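Local structure of zona pellucida sperm-binding protein 1 (Gallus gallus, 6GF7) at residues Gly28-Phe33 / Met90-Val95; Met19-Tyr24 / Leu63-Gly68; Leu83-Glu88 / Val102-Pro107. The protein is a glycoprotein of the egg coat that probably helps to build this extracellular matrix and takes part in fertilization, represented here by an N-terminal Ig-like portion. The protein carries 2 engineered substitutions. One frame throughout, in Å; residues are numbered along the deposited sequence.

Contact 1: residues Gly28-Phe33 / Met90-Val95. With ZN (zinc ion), chain F.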
ATOM      1  N   GLY A  28      -5.076  20.797  19.348  1.00 75.68           N
ATOM      2  CA  GLY A  28      -4.527  21.240  18.078  1.00 84.27           C
ATOM      3  C   GLY A  28      -3.622  20.234  17.396  1.00 98.13           C
ATOM      4  O   GLY A  28      -2.671  20.629  16.711  1.00 91.43           O
ATOM      5  N   ARG A  29      -3.870  18.943  17.590  1.00 86.76           N
ATOM      6  CA  ARG A  29      -3.125  17.900  16.898  1.00 61.92           C
ATOM      7  C   ARG A  29      -3.910  17.414  15.689  1.00 65.51           C
ATOM      8  O   ARG A  29      -5.080  17.750  15.499  1.00 78.02           O
ATOM      9  CB  ARG A  29      -2.845  16.723  17.835  1.00 53.26           C
ATOM     10  CG  ARG A  29      -1.879  17.004  18.955  1.00 59.53           C
ATOM     11  CD  ARG A  29      -1.687  15.767  19.812  1.00 48.90           C
ATOM     12  NE  ARG A  29      -0.637  15.954  20.809  1.00 66.88           N
ATOM     13  CZ  ARG A  29      -0.161  14.984  21.584  1.00 70.03           C
ATOM     14  NH1 ARG A  29      -0.642  13.754  21.479  1.00 68.29           N
ATOM     15  NH2 ARG A  29       0.802  15.242  22.457  1.00 62.10           N
ATOM     16  N   THR A  30      -3.241  16.623  14.855  1.00 69.78           N
ATOM     17  CA  THR A  30      -3.890  16.017  13.703  1.00 63.83           C
ATOM     18  C   THR A  30      -3.469  14.558  13.584  1.00 65.03           C
ATOM     19  O   THR A  30      -2.542  14.088  14.255  1.00 57.30           O
ATOM     20  CB  THR A  30      -3.569  16.771  12.410  1.00 58.51           C
ATOM     21  OG1 THR A  30      -4.262  16.154  11.318  1.00 65.94           O
ATOM     22  CG2 THR A  30      -2.072  16.752  12.138  1.00 51.19           C
ATOM     23  N   VAL A  31      -4.170  13.837  12.714  1.00 58.55           N
ATOM     24  CA  VAL A  31      -3.960  12.412  12.505  1.00 59.20           C
ATOM     25  C   VAL A  31      -3.679  12.184  11.029  1.00 50.15           C
ATOM     26  O   VAL A  31      -4.346  12.759  10.163  1.00 58.11           O
ATOM     27  CB  VAL A  31      -5.185  11.585  12.957  1.00 61.58           C
ATOM     28  CG1 VAL A  31      -4.961  10.097  12.726  1.00 57.55           C
ATOM     29  CG2 VAL A  31      -5.515  11.857  14.416  1.00 62.08           C
ATOM     30  N   HIS A  32      -2.679  11.362  10.748  1.00 55.57           N
ATOM     31  CA  HIS A  32      -2.418  10.858   9.409  1.00 59.86           C
ATOM     32  C   HIS A  32      -2.643   9.353   9.422  1.00 58.39           C
ATOM     33  O   HIS A  32      -2.170   8.660  10.330  1.00 51.17           O
ATOM     34  CB  HIS A  32      -1.004  11.204   8.947  1.00 54.56           C
ATOM     35  CG  HIS A  32      -0.855  12.622   8.496  1.00 56.73           C
ATOM     36  ND1 HIS A  32       0.215  13.057   7.742  1.00 65.20           N
ATOM     37  CD2 HIS A  32      -1.630  13.711   8.712  1.00 61.62           C
ATOM     38  CE1 HIS A  32       0.084  14.349   7.502  1.00 56.06           C
ATOM     39  NE2 HIS A  32      -1.024  14.772   8.084  1.00 55.45           N
ATOM     40  N   PHE A  33      -3.398   8.856   8.450  1.00 45.32           N
ATOM     41  CA  PHE A  33      -3.728   7.443   8.378  1.00 49.30           C
ATOM     42  C   PHE A  33      -2.761   6.712   7.451  1.00 54.91           C
ATOM     43  O   PHE A  33      -2.400   7.213   6.381  1.00 46.84           O
ATOM     44  CB  PHE A  33      -5.156   7.262   7.882  1.00 43.98           C
ATOM     45  CG  PHE A  33      -6.189   7.840   8.803  1.00 43.11           C
ATOM     46  CD1 PHE A  33      -6.547   9.171   8.690  1.00 38.11           C
ATOM     47  CD2 PHE A  33      -6.782   7.075   9.790  1.00 44.93           C
ATOM     48  CE1 PHE A  33      -7.495   9.721   9.523  1.00 51.14           C
ATOM     49  CE2 PHE A  33      -7.732   7.623  10.632  1.00 45.59           C
ATOM     50  CZ  PHE A  33      -8.087   8.948  10.499  1.00 51.68           C
ATOM     51  N   MET A  90      -0.194  13.499  15.379  1.00 60.24           N
ATOM     52  CA  MET A  90       0.863  14.402  14.948  1.00 60.12           C
ATOM     53  C   MET A  90       0.609  15.828  15.403  1.00 62.68           C
ATOM     54  O   MET A  90      -0.534  16.299  15.417  1.00 56.75           O
ATOM     55  CB  MET A  90       0.992  14.411  13.427  1.00 63.92           C
ATOM     56  CG  MET A  90       1.904  13.360  12.855  1.00 70.84           C
ATOM     57  SD  MET A  90       1.846  13.462  11.062  1.00 81.25           S
ATOM     58  CE  MET A  90       2.107  15.212  10.800  1.00 66.38           C
ATOM     59  N   LEU A  91       1.690  16.515  15.754  1.00 67.91           N
ATOM     60  CA  LEU A  91       1.623  17.949  15.954  1.00 65.25           C
ATOM     61  C   LEU A  91       1.721  18.634  14.594  1.00 62.80           C
ATOM     62  O   LEU A  91       2.147  18.037  13.603  1.00 67.06           O
ATOM     63  CB  LEU A  91       2.743  18.427  16.878  1.00 63.97           C
ATOM     64  CG  LEU A  91       2.954  17.709  18.217  1.00 56.78           C
ATOM     65  CD1 LEU A  91       4.129  18.327  18.946  1.00 69.68           C
ATOM     66  CD2 LEU A  91       1.718  17.777  19.085  1.00 62.36           C
ATOM     67  N   LEU A  92       1.328  19.906  14.552  1.00 66.68           N
ATOM     68  CA  LEU A  92       1.371  20.628  13.287  1.00 54.01           C
ATOM     69  C   LEU A  92       2.793  20.838  12.779  1.00 58.63           C
ATOM     70  O   LEU A  92       2.967  21.245  11.626  1.00 66.35           O
ATOM     71  CB  LEU A  92       0.653  21.970  13.416  1.00 56.93           C
ATOM     72  CG  LEU A  92      -0.778  21.862  13.936  1.00 57.77           C
ATOM     73  CD1 LEU A  92      -1.472  23.212  13.879  1.00 68.88           C
ATOM     74  CD2 LEU A  92      -1.564  20.806  13.174  1.00 61.59           C
ATOM     75  N   SER A  93       3.806  20.582  13.607  1.00 56.44           N
ATOM     76  CA  SER A  93       5.180  20.611  13.130  1.00 55.62           C
ATOM     77  C   SER A  93       5.536  19.386  12.300  1.00 68.22           C
ATOM     78  O   SER A  93       6.568  19.396  11.621  1.00 68.31           O
ATOM     79  CB  SER A  93       6.146  20.708  14.307  1.00 48.16           C
ATOM     80  OG  SER A  93       6.079  19.540  15.107  1.00 57.27           O
ATOM     81  N   GLY A  94       4.722  18.330  12.355  1.00 65.86           N
ATOM     82  CA  GLY A  94       4.976  17.116  11.609  1.00 58.78           C
ATOM     83  C   GLY A  94       5.523  15.951  12.406  1.00 68.44           C
ATOM     84  O   GLY A  94       5.821  14.909  11.814  1.00 68.91           O
ATOM     85  N   VAL A  95       5.677  16.089  13.715  1.00 74.87           N
ATOM     86  CA  VAL A  95       6.248  15.031  14.541  1.00 72.11           C
ATOM     87  C   VAL A  95       5.134  14.108  15.011  1.00 66.68           C
ATOM     88  O   VAL A  95       4.023  14.554  15.324  1.00 64.59           O
ATOM     89  CB  VAL A  95       7.020  15.636  15.728  1.00 73.28           C
ATOM     90  CG1 VAL A  95       7.701  14.548  16.547  1.00 80.64           C
ATOM     91  CG2 VAL A  95       8.025  16.633  15.217  1.00 76.00           C
TER
HETATM   92 ZN    ZN F 204       1.781  11.856   7.091  0.88 65.12          ZN
HETATM   93  O   HOH W   1       3.118  10.760   8.429  0.68 65.12           O
HETATM   94  O   HOH W   2       2.442  13.276   5.559  0.88 65.12           O
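Met90 runs extended to its sulfur, chi2 176°, which sets SD over one face of the His32 imidazole. The bend at chi3, 50°, then lays the methyl over the same face. His32 meets them with CG anti to its own carbonyl carbon. The sulfur stands toward the rim of the ring, with Met90 SD 3.7 Å from His32 ND1. The methyl lies further along the same face, with Met90 CE 4.0 Å from His32 CE1. One is a Met-aromatic contact, the other a CH-pi contact. His32 ND1 also binds a zinc ion at 2.1 Å, together with two waters and Glu44. The metal would probably draw charge from the ring that the thioether covers.

The backbones join close by. Thr30 and Met90 form an antiparallel hydrogen-bonded pair, where strand 30-36 runs beside the end of strand 80-90 in a sheet of the Ig-like domain. Thr30 N gives a nearly straight bond, 173°, to Met90 O at 2.8 Å, and Met90 N returns one to Thr30 O at 2.7 Å. Their side chains lie side by side on one face of the sheet, with Thr30 CG2 4.1 Å from Met90 CB.

Past Met90 the chain enters a type I beta turn, Leu91 to Gly94, in the connection to strand 96-106. Leu92 reaches back from this turn, and its CG comes 3.6 Å from Gly28 O. Arg29 runs extended beside Leu91. Leu91 CD2 approaches the guanidinium obliquely, 3.4 Å from Arg29 NE. An alanine in place of Arg29 removes the chain beside Leu91, whose CD2 would probably be freer to turn, and Glu89 would probably be left without the partner of its weak, long ion pair. Arg29 CB packs separately, against the carbonyl oxygen of Met90.

Contact 2: residues Met19-Tyr24 / Leu63-Gly68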
ATOM      1  N   MET A  19     -16.652   1.545   5.226  1.00 42.19           N
ATOM      2  CA  MET A  19     -16.505   1.796   6.647  1.00 46.63           C
ATOM      3  C   MET A  19     -15.801   3.133   6.863  1.00 51.43           C
ATOM      4  O   MET A  19     -15.094   3.642   5.986  1.00 49.70           O
ATOM      5  CB  MET A  19     -15.768   0.637   7.322  1.00 45.79           C
ATOM      6  CG  MET A  19     -14.502   0.222   6.604  1.00 41.54           C
ATOM      7  SD  MET A  19     -13.933  -1.392   7.161  1.00 66.74           S
ATOM      8  CE  MET A  19     -12.694  -1.753   5.916  1.00 54.31           C
ATOM      9  N   GLN A  20     -16.032   3.714   8.037  1.00 54.27           N
ATOM     10  CA  GLN A  20     -15.490   5.016   8.404  1.00 52.63           C
ATOM     11  C   GLN A  20     -14.685   4.888   9.684  1.00 51.57           C
ATOM     12  O   GLN A  20     -15.129   4.249  10.643  1.00 53.06           O
ATOM     13  CB  GLN A  20     -16.598   6.050   8.597  1.00 46.65           C
ATOM     14  CG  GLN A  20     -17.306   6.407   7.315  1.00 66.64           C
ATOM     15  CD  GLN A  20     -18.001   7.744   7.393  1.00 71.86           C
ATOM     16  OE1 GLN A  20     -18.610   8.081   8.411  1.00 69.38           O
ATOM     17  NE2 GLN A  20     -17.909   8.525   6.317  1.00 66.87           N
ATOM     18  N   LEU A  21     -13.506   5.495   9.699  1.00 50.69           N
ATOM     19  CA  LEU A  21     -12.653   5.507  10.877  1.00 63.05           C
ATOM     20  C   LEU A  21     -12.578   6.947  11.369  1.00 55.80           C
ATOM     21  O   LEU A  21     -12.113   7.835  10.645  1.00 53.50           O
ATOM     22  CB  LEU A  21     -11.267   4.948  10.549  1.00 48.66           C
ATOM     23  CG  LEU A  21     -10.206   4.977  11.646  1.00 44.81           C
ATOM     24  CD1 LEU A  21     -10.739   4.357  12.924  1.00 47.64           C
ATOM     25  CD2 LEU A  21      -8.960   4.250  11.169  1.00 37.44           C
ATOM     26  N   LEU A  22     -13.060   7.175  12.585  1.00 51.75           N
ATOM     27  CA  LEU A  22     -13.141   8.509  13.159  1.00 58.14           C
ATOM     28  C   LEU A  22     -12.097   8.673  14.249  1.00 55.04           C
ATOM     29  O   LEU A  22     -12.019   7.856  15.171  1.00 52.37           O
ATOM     30  CB  LEU A  22     -14.533   8.778  13.731  1.00 53.63           C
ATOM     31  CG  LEU A  22     -15.714   8.631  12.777  1.00 50.80           C
ATOM     32  CD1 LEU A  22     -16.980   9.031  13.482  1.00 80.26           C
ATOM     33  CD2 LEU A  22     -15.520   9.504  11.579  1.00 59.04           C
ATOM     34  N   ALA A  23     -11.326   9.740  14.154  1.00 49.19           N
ATOM     35  CA  ALA A  23     -10.332  10.073  15.156  1.00 55.24           C
ATOM     36  C   ALA A  23     -10.581  11.504  15.599  1.00 63.23           C
ATOM     37  O   ALA A  23     -10.880  12.376  14.777  1.00 52.45           O
ATOM     38  CB  ALA A  23      -8.910   9.914  14.613  1.00 51.82           C
ATOM     39  N   TYR A  24     -10.498  11.731  16.907  1.00 62.63           N
ATOM     40  CA  TYR A  24     -10.682  13.060  17.483  1.00 67.30           C
ATOM     41  C   TYR A  24      -9.399  13.455  18.200  1.00 62.89           C
ATOM     42  O   TYR A  24      -9.222  13.148  19.390  1.00 75.72           O
ATOM     43  CB  TYR A  24     -11.874  13.074  18.434  1.00 47.44           C
ATOM     44  CG  TYR A  24     -13.175  12.720  17.760  1.00 51.59           C
ATOM     45  CD1 TYR A  24     -13.959  13.704  17.165  1.00 53.15           C
ATOM     46  CD2 TYR A  24     -13.615  11.406  17.700  1.00 53.19           C
ATOM     47  CE1 TYR A  24     -15.154  13.390  16.540  1.00 67.06           C
ATOM     48  CE2 TYR A  24     -14.812  11.079  17.071  1.00 53.72           C
ATOM     49  CZ  TYR A  24     -15.576  12.077  16.495  1.00 58.47           C
ATOM     50  OH  TYR A  24     -16.766  11.768  15.872  1.00 71.48           O
ATOM     51  N   LEU A  63     -11.320  13.749  12.514  1.00 70.84           N
ATOM     52  CA  LEU A  63     -10.735  13.395  11.227  1.00 65.53           C
ATOM     53  C   LEU A  63     -11.312  12.062  10.776  1.00 52.31           C
ATOM     54  O   LEU A  63     -11.272  11.080  11.524  1.00 53.42           O
ATOM     55  CB  LEU A  63      -9.213  13.320  11.326  1.00 59.73           C
ATOM     56  CG  LEU A  63      -8.607  14.635  11.811  1.00 55.12           C
ATOM     57  CD1 LEU A  63      -7.188  14.438  12.246  1.00 68.15           C
ATOM     58  CD2 LEU A  63      -8.668  15.664  10.711  1.00 55.62           C
ATOM     59  N   ILE A  64     -11.845  12.034   9.559  1.00 54.97           N
ATOM     60  CA  ILE A  64     -12.571  10.885   9.033  1.00 59.15           C
ATOM     61  C   ILE A  64     -11.746  10.212   7.945  1.00 65.08           C
ATOM     62  O   ILE A  64     -11.322  10.866   6.983  1.00 57.05           O
ATOM     63  CB  ILE A  64     -13.937  11.303   8.472  1.00 55.00           C
ATOM     64  CG1 ILE A  64     -14.681  12.171   9.484  1.00 57.18           C
ATOM     65  CG2 ILE A  64     -14.754  10.066   8.118  1.00 50.34           C
ATOM     66  CD1 ILE A  64     -15.863  12.900   8.896  1.00 71.34           C
ATOM     67  N   PHE A  65     -11.539   8.911   8.084  1.00 54.33           N
ATOM     68  CA  PHE A  65     -10.987   8.091   7.015  1.00 48.57           C
ATOM     69  C   PHE A  65     -12.090   7.142   6.557  1.00 51.56           C
ATOM     70  O   PHE A  65     -12.539   6.284   7.324  1.00 49.16           O
ATOM     71  CB  PHE A  65      -9.740   7.339   7.474  1.00 45.63           C
ATOM     72  CG  PHE A  65      -9.315   6.244   6.530  1.00 51.53           C
ATOM     73  CD1 PHE A  65      -8.980   6.523   5.216  1.00 58.69           C
ATOM     74  CD2 PHE A  65      -9.211   4.939   6.969  1.00 54.10           C
ATOM     75  CE1 PHE A  65      -8.586   5.512   4.353  1.00 46.78           C
ATOM     76  CE2 PHE A  65      -8.810   3.930   6.112  1.00 58.81           C
ATOM     77  CZ  PHE A  65      -8.495   4.220   4.802  1.00 49.94           C
ATOM     78  N   SER A  66     -12.528   7.304   5.313  1.00 44.67           N
ATOM     79  CA  SER A  66     -13.537   6.442   4.720  1.00 48.51           C
ATOM     80  C   SER A  66     -12.844   5.450   3.805  1.00 50.65           C
ATOM     81  O   SER A  66     -11.904   5.809   3.093  1.00 59.07           O
ATOM     82  CB  SER A  66     -14.558   7.242   3.905  1.00 49.23           C
ATOM     83  OG  SER A  66     -15.220   8.223   4.675  1.00 43.69           O
ATOM     84  N   ALA A  67     -13.326   4.210   3.808  1.00 47.60           N
ATOM     85  CA  ALA A  67     -12.803   3.180   2.917  1.00 52.33           C
ATOM     86  C   ALA A  67     -13.971   2.346   2.427  1.00 48.13           C
ATOM     87  O   ALA A  67     -14.719   1.793   3.236  1.00 59.37           O
ATOM     88  CB  ALA A  67     -11.774   2.289   3.618  1.00 41.32           C
ATOM     89  N   GLY A  68     -14.130   2.264   1.110  1.00 55.52           N
ATOM     90  CA  GLY A  68     -15.146   1.390   0.560  1.00 54.98           C
ATOM     91  C   GLY A  68     -14.758  -0.067   0.736  1.00 52.68           C
ATOM     92  O   GLY A  68     -13.587  -0.439   0.641  1.00 52.78           O
TER
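Leu63 starts the second strand by pairing with Ala23, and the two segments run antiparallel from there to Met19 and Ala67. They are the two inner strands of a four-stranded antiparallel sheet in the Ig-like domain. Strand 9-14 lies beyond 18-24, and strand 53-57 lies beyond 63-68. Leu63 N bonds to Ala23 O at 2.7 Å, and Leu63 O takes the N-H of Ala23 in return. The side chain of Leu63 goes to the same face as Ala23, and there it reaches Thr30 and Val31 of strand 30-36.

Ile64 turns to the other face and faces Leu22 in a non-hydrogen-bonded pair. The two side chains lie alongside each other. Leu22 CD2 touches both Ile64 CG1, at 3.5 Å, and Ile64 CG2, at 3.6 Å. With CG anti to its carbonyl carbon, chi1 -57°, and the chain extended beyond it, the end of Leu22 comes nearer the neighbouring strand.

Phe65 returns to the buried face opposite Leu21. Phe65 N bonds to Leu21 O at an N-H...O angle of 174°. Leu21 CB meets the phenyl ring at its edge, near the ring plane, 4.1 Å from Phe65 CD2. The ring also meets that of Phe33.

Ser66 sits beside Gln20 on the face of Leu22 and Ile64. Gln20 NE2 donates to Ser66 OG at 3.2 Å. This bond is bent, and the hydroxyl lies 29° out of the Gln20 amide plane. Gln20 NE2 also reaches Ile64 CG2 at 3.9 Å.

Ala67 completes the pairing opposite Met19 with a backbone bond in each direction. Met19 sends its side chain from the buried face to Met104 and Cys106 of the other sheet, while its own CG stays 3.7 Å from Ala67 O.

Contact 3: residues Leu83-Glu88 / Val102-Pro107. Engineered in segment 102-107: Gln103 (natural residue Asn). With ZN (zinc ion), chain G.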
ATOM      1  N   LEU A  83      -9.327  -4.280   7.237  1.00 57.09           N
ATOM      2  CA  LEU A  83      -8.318  -3.287   6.897  1.00 54.42           C
ATOM      3  C   LEU A  83      -7.554  -2.947   8.165  1.00 62.13           C
ATOM      4  O   LEU A  83      -8.161  -2.582   9.179  1.00 54.58           O
ATOM      5  CB  LEU A  83      -8.953  -2.033   6.291  1.00 55.82           C
ATOM      6  CG  LEU A  83      -8.003  -1.030   5.643  1.00 54.22           C
ATOM      7  CD1 LEU A  83      -7.279  -1.696   4.502  1.00 50.31           C
ATOM      8  CD2 LEU A  83      -8.775   0.181   5.135  1.00 53.56           C
ATOM      9  N   ARG A  84      -6.231  -3.067   8.112  1.00 42.78           N
ATOM     10  CA  ARG A  84      -5.387  -2.750   9.254  1.00 53.79           C
ATOM     11  C   ARG A  84      -4.817  -1.355   9.032  1.00 56.41           C
ATOM     12  O   ARG A  84      -4.172  -1.098   8.011  1.00 54.23           O
ATOM     13  CB  ARG A  84      -4.278  -3.786   9.420  1.00 55.25           C
ATOM     14  CG  ARG A  84      -3.461  -3.619  10.688  1.00 66.76           C
ATOM     15  CD  ARG A  84      -2.316  -4.625  10.745  1.00 80.65           C
ATOM     16  NE  ARG A  84      -2.801  -5.996  10.862  1.00 88.07           N
ATOM     17  CZ  ARG A  84      -3.225  -6.544  11.997  1.00101.21           C
ATOM     18  NH1 ARG A  84      -3.234  -5.833  13.118  1.00 91.37           N
ATOM     19  NH2 ARG A  84      -3.650  -7.801  12.015  1.00108.75           N
ATOM     20  N   VAL A  85      -5.034  -0.468   9.995  1.00 52.37           N
ATOM     21  CA  VAL A  85      -4.704   0.939   9.841  1.00 54.77           C
ATOM     22  C   VAL A  85      -3.849   1.388  11.012  1.00 47.88           C
ATOM     23  O   VAL A  85      -4.109   1.019  12.163  1.00 45.55           O
ATOM     24  CB  VAL A  85      -5.980   1.803   9.751  1.00 55.96           C
ATOM     25  CG1 VAL A  85      -5.627   3.277   9.711  1.00 37.93           C
ATOM     26  CG2 VAL A  85      -6.826   1.396   8.545  1.00 47.69           C
ATOM     27  N   GLN A  86      -2.827   2.183  10.716  1.00 54.95           N
ATOM     28  CA  GLN A  86      -2.034   2.844  11.738  1.00 59.11           C
ATOM     29  C   GLN A  86      -2.466   4.302  11.818  1.00 59.09           C
ATOM     30  O   GLN A  86      -2.558   4.986  10.791  1.00 54.02           O
ATOM     31  CB  GLN A  86      -0.540   2.748  11.429  1.00 58.92           C
ATOM     32  CG  GLN A  86       0.347   3.385  12.485  1.00 66.49           C
ATOM     33  CD  GLN A  86       1.820   3.346  12.117  1.00 78.26           C
ATOM     34  OE1 GLN A  86       2.180   3.354  10.941  1.00 89.71           O
ATOM     35  NE2 GLN A  86       2.679   3.294  13.125  1.00 75.88           N
ATOM     36  N   LEU A  87      -2.729   4.773  13.032  1.00 67.80           N
ATOM     37  CA  LEU A  87      -3.049   6.174  13.276  1.00 57.83           C
ATOM     38  C   LEU A  87      -1.795   6.839  13.815  1.00 54.67           C
ATOM     39  O   LEU A  87      -1.226   6.382  14.810  1.00 60.05           O
ATOM     40  CB  LEU A  87      -4.187   6.332  14.280  1.00 64.31           C
ATOM     41  CG  LEU A  87      -5.418   5.462  14.086  1.00 57.71           C
ATOM     42  CD1 LEU A  87      -6.428   5.737  15.179  1.00 68.49           C
ATOM     43  CD2 LEU A  87      -6.004   5.734  12.750  1.00 57.60           C
ATOM     44  N   GLU A  88      -1.353   7.889  13.150  1.00 67.11           N
ATOM     45  CA  GLU A  88      -0.218   8.674  13.608  1.00 63.24           C
ATOM     46  C   GLU A  88      -0.770   9.984  14.156  1.00 55.88           C
ATOM     47  O   GLU A  88      -1.238  10.834  13.391  1.00 55.27           O
ATOM     48  CB  GLU A  88       0.791   8.883  12.482  1.00 64.14           C
ATOM     49  CG  GLU A  88       1.704   7.667  12.302  1.00 63.26           C
ATOM     50  CD  GLU A  88       2.866   7.906  11.350  1.00 89.92           C
ATOM     51  OE1 GLU A  88       2.776   8.810  10.491  1.00 96.20           O
ATOM     52  OE2 GLU A  88       3.879   7.180  11.461  1.00103.01           O
ATOM     53  N   VAL A 102      -5.051  -0.140  14.562  1.00 48.68           N
ATOM     54  CA  VAL A 102      -6.441  -0.554  14.647  1.00 54.05           C
ATOM     55  C   VAL A 102      -6.731  -1.470  13.470  1.00 59.60           C
ATOM     56  O   VAL A 102      -6.284  -1.216  12.344  1.00 60.51           O
ATOM     57  CB  VAL A 102      -7.412   0.645  14.666  1.00 59.46           C
ATOM     58  CG1 VAL A 102      -7.169   1.549  13.470  1.00 66.52           C
ATOM     59  CG2 VAL A 102      -8.860   0.165  14.701  1.00 59.20           C
ATOM     60  N   GLN A 103      -7.467  -2.542  13.729  1.00 65.66           N
ATOM     61  CA  GLN A 103      -7.873  -3.473  12.685  1.00 69.93           C
ATOM     62  C   GLN A 103      -9.372  -3.323  12.507  1.00 56.90           C
ATOM     63  O   GLN A 103     -10.150  -3.708  13.384  1.00 65.32           O
ATOM     64  CB  GLN A 103      -7.509  -4.915  13.029  1.00 60.62           C
ATOM     65  CG  GLN A 103      -7.745  -5.875  11.869  1.00 71.37           C
ATOM     66  CD  GLN A 103      -7.353  -7.302  12.185  1.00 90.59           C
ATOM     67  OE1 GLN A 103      -6.732  -7.978  11.365  1.00 93.24           O
ATOM     68  NE2 GLN A 103      -7.725  -7.775  13.369  1.00 88.74           N
ATOM     69  N   MET A 104      -9.773  -2.786  11.365  1.00 63.65           N
ATOM     70  CA  MET A 104     -11.177  -2.539  11.094  1.00 67.36           C
ATOM     71  C   MET A 104     -11.759  -3.779  10.436  1.00 68.50           C
ATOM     72  O   MET A 104     -11.327  -4.172   9.347  1.00 55.62           O
ATOM     73  CB  MET A 104     -11.353  -1.322  10.192  1.00 62.24           C
ATOM     74  CG  MET A 104     -10.777  -0.051  10.747  1.00 60.44           C
ATOM     75  SD  MET A 104     -10.873   1.215   9.489  1.00 67.11           S
ATOM     76  CE  MET A 104     -12.642   1.351   9.295  1.00 54.43           C
ATOM     77  N   THR A 105     -12.718  -4.400  11.110  1.00 64.42           N
ATOM     78  CA  THR A 105     -13.380  -5.592  10.614  1.00 66.22           C
ATOM     79  C   THR A 105     -14.857  -5.284  10.444  1.00 62.59           C
ATOM     80  O   THR A 105     -15.504  -4.810  11.383  1.00 66.95           O
ATOM     81  CB  THR A 105     -13.186  -6.759  11.575  1.00 64.69           C
ATOM     82  OG1 THR A 105     -11.790  -6.899  11.865  1.00 72.13           O
ATOM     83  CG2 THR A 105     -13.695  -8.040  10.951  1.00 70.77           C
ATOM     84  N   CYS A 106     -15.385  -5.545   9.248  1.00 59.75           N
ATOM     85  CA  CYS A 106     -16.787  -5.285   8.970  1.00 71.09           C
ATOM     86  C   CYS A 106     -17.379  -6.404   8.125  1.00 66.66           C
ATOM     87  O   CYS A 106     -16.725  -6.886   7.189  1.00 63.82           O
ATOM     88  CB  CYS A 106     -16.990  -3.943   8.259  1.00 65.65           C
ATOM     89  SG  CYS A 106     -16.523  -2.519   9.243  1.00 76.05           S
ATOM     90  N   PRO A 107     -18.612  -6.841   8.433  1.00 75.21           N
ATOM     91  CA  PRO A 107     -19.412  -6.393   9.580  1.00 61.34           C
ATOM     92  C   PRO A 107     -18.810  -6.812  10.923  1.00 64.89           C
ATOM     93  O   PRO A 107     -17.921  -7.665  10.950  1.00 74.00           O
ATOM     94  CB  PRO A 107     -20.760  -7.083   9.355  1.00 66.46           C
ATOM     95  CG  PRO A 107     -20.438  -8.270   8.519  1.00 59.25           C
ATOM     96  CD  PRO A 107     -19.335  -7.826   7.613  1.00 64.34           C
TER
HETATM   97 ZN    ZN G 205       4.822   8.374   9.905  0.70124.29          ZN
HETATM   98  O   HOH W   3       6.200   7.369  11.273  0.70103.01           O
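Val85 and Val102 pack on the buried face of a beta hairpin, strands 80-90 and 96-106 of the Ig-like domain. This face is the tight part of the contact. Val102 CG1 sits between its backbone N and carbonyl carbon, chi1 54°, and lies 3.9 Å from Val85 CB. The same methyl also meets Leu87, with Val102 CG1 4.3 Å from Leu87 CG. Two pairs further along, and next on this face, Met104 bends at chi3, and its side chain crosses that of Val85, with Met104 SD 4.2 Å from Val85 CG2. Tyr10, Tyr12 and Met19 cover parts of this face from the other sheet.

Four backbone bonds hold the strands together. Val85 and Val102 exchange two nearly straight ones, and Leu83 and Met104 exchange two more, the shorter from Met104 N to Leu83 O at 2.7 Å. Beyond Met104 the strand leads to Cys106, which is joined by a disulfide to Cys14.

The opposite face is looser. Arg84 and Gln103 meet there as a non-hydrogen-bonded pair. Gln103 is an engineered residue, an asparagine in the natural sequence. Its amide carbon lies over one face of the Arg84 guanidinium, and the two planes are 39° apart. Arg84 NH2 is 3.2 Å from Gln103 OE1, but the angle is too poor for a hydrogen bond.

At the far end of segment 83-88, Glu88 takes no part in the pairing. It grips a zinc ion, also bound by Lys34 and a water, with Glu88 OE1 and Glu88 OE2 each 2.2 Å from the metal.

From the N terminus, strand 18-24 comes first and opens contact 2. Segment 28-33 follows and opens contact 1 before contact 2 closes at 63-68, so these two cross. Segment 83-88 then opens contact 3. Contact 1 closes next, at 90-95, and contact 3 closes last, at 102-107, so contacts 1 and 3 also cross. Contacts 2 and 3 stand in series. Contact 2 belongs to the four-stranded sheet; contacts 1 and 3 belong to the other, linked by a probable hydrogen bond between His32 O and Glu88 N. The sheets meet where Phe33 and Leu87 pack on Leu21, and where Met19 reaches Met104.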